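Local coordinates for putative glycosyltransferase (Mannosyltransferase) involved in glycosylating the PBCV-1 major capsid protein (Paramecium bursaria Chlorella virus 1, PDB 2P6W), which probably transfers a sugar from a nucleotide-sugar donor in glycosylating the viral major capsid protein, this chain being its manganese-binding N-terminal domain, at residues N91-I94 with T95-I98. Residues are numbered along the deposited sequence; the frame is centred on the assembly and turned at random.
Sequences NKPI and TSFI
S96 turns its hydroxyl back toward P93 because chi1 of 64° sets OG between its own backbone N and carbonyl carbon. S96 OG then donates to P93 O at 2.6 Å, in the carbonyl plane. S96 N also bonds P93 O, at 2.9 Å, but from well above that plane. One residue on, F97 N donates to I94 O at 3.0 Å. These two i to i+3 backbone bonds close two overlapping turns, 93-96 and 94-97. The first fits a type I turn. A weak bond from I98 N to I94 O follows.

F97 has CG anti to its carbonyl carbon (chi1 -67°), and the ring reaches back along the chain. P93 O lies at the ring edge, 3.5 Å from F97 CD2. The K92 and F97 side chains cross at about a right angle, with K92 CB 3.7 Å from F97 CE2, oblique to the ring. I94 and I98 run side by side, their CG2 methyls 3.6 Å apart. I94 joins this loop, between strands 83-85 and 107-110, to Y32 of helix 20-36 and to I8 and I10 of strand 8-13. The loop lies away from the manganese site of the probable GT-A domain. P93 O accepts two bonds from S96, and the one from OG fixes the hydroxyl's rotation and holds the start of the turn.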
loop_
_atom_site.group_PDB
_atom_site.type_symbol
_atom_site.label_atom_id
_atom_site.label_comp_id
_atom_site.label_asym_id
_atom_site.label_seq_id
_atom_site.Cartn_x
_atom_site.Cartn_y
_atom_site.Cartn_z
ATOM N N ASN A 91 -7.251 -5.774 -16.415
ATOM C CA ASN A 91 -6.601 -6.794 -17.238
ATOM C C ASN A 91 -5.138 -6.483 -17.569
ATOM O O ASN A 91 -4.499 -7.201 -18.348
ATOM C CB ASN A 91 -7.412 -7.089 -18.513
ATOM C CG ASN A 91 -8.782 -7.659 -18.210
ATOM O OD1 ASN A 91 -9.800 -7.131 -18.663
ATOM N ND2 ASN A 91 -8.815 -8.738 -17.429
ATOM N N LYS A 92 -4.596 -5.433 -16.955
ATOM C CA LYS A 92 -3.208 -5.059 -17.208
ATOM C C LYS A 92 -2.338 -5.362 -15.996
ATOM O O LYS A 92 -2.694 -4.975 -14.873
ATOM C CB LYS A 92 -3.104 -3.580 -17.564
ATOM C CG LYS A 92 -3.798 -3.201 -18.871
ATOM C CD LYS A 92 -3.776 -1.707 -19.054
ATOM C CE LYS A 92 -4.418 -1.273 -20.372
ATOM N NZ LYS A 92 -4.485 0.225 -20.455
ATOM N N PRO A 93 -1.190 -6.041 -16.212
ATOM C CA PRO A 93 -0.355 -6.447 -15.082
ATOM C C PRO A 93 0.402 -5.268 -14.502
ATOM O O PRO A 93 0.591 -4.250 -15.176
ATOM C CB PRO A 93 0.620 -7.441 -15.700
ATOM C CG PRO A 93 0.782 -6.954 -17.121
ATOM C CD PRO A 93 -0.597 -6.445 -17.504
ATOM N N ILE A 94 0.855 -5.428 -13.263
ATOM C CA ILE A 94 1.541 -4.364 -12.546
ATOM C C ILE A 94 2.778 -3.911 -13.310
ATOM O O ILE A 94 3.127 -2.730 -13.312
ATOM C CB ILE A 94 1.943 -4.852 -11.138
ATOM C CG1 ILE A 94 0.710 -4.914 -10.218
ATOM C CG2 ILE A 94 3.057 -3.969 -10.558
ATOM C CD1 ILE A 94 0.947 -5.708 -8.921
ATOM N N THR A 95 3.425 -4.877 -13.958
ATOM C CA THR A 95 4.664 -4.656 -14.687
ATOM C C THR A 95 4.462 -3.846 -15.973
ATOM O O THR A 95 5.443 -3.399 -16.579
ATOM C CB THR A 95 5.379 -5.996 -14.941
ATOM O OG1 THR A 95 4.431 -6.946 -15.441
ATOM C CG2 THR A 95 5.965 -6.523 -13.619
ATOM N N SER A 96 3.206 -3.632 -16.389
ATOM C CA SER A 96 2.946 -2.716 -17.497
ATOM C C SER A 96 3.043 -1.256 -17.054
ATOM O O SER A 96 3.120 -0.355 -17.892
ATOM C CB SER A 96 1.588 -2.985 -18.160
ATOM O OG SER A 96 0.530 -2.742 -17.250
ATOM N N PHE A 97 3.036 -1.035 -15.731
ATOM C CA PHE A 97 2.992 0.315 -15.141
ATOM C C PHE A 97 4.286 0.699 -14.431
ATOM O O PHE A 97 4.551 1.888 -14.212
ATOM C CB PHE A 97 1.838 0.416 -14.133
ATOM C CG PHE A 97 0.476 0.331 -14.766
ATOM C CD1 PHE A 97 -0.150 1.476 -15.273
ATOM C CD2 PHE A 97 -0.173 -0.887 -14.861
ATOM C CE1 PHE A 97 -1.403 1.391 -15.879
ATOM C CE2 PHE A 97 -1.437 -0.980 -15.446
ATOM C CZ PHE A 97 -2.051 0.156 -15.949
ATOM N N ILE A 98 5.075 -0.304 -14.051
ATOM C CA ILE A 98 6.315 -0.067 -13.319
ATOM C C ILE A 98 7.383 -1.087 -13.689
ATOM O O ILE A 98 7.080 -2.257 -13.929
ATOM C CB ILE A 98 6.067 -0.030 -11.760
ATOM C CG1 ILE A 98 7.349 0.292 -10.991
ATOM C CG2 ILE A 98 5.437 -1.317 -11.260
ATOM C CD1 ILE A 98 7.097 0.689 -9.522
#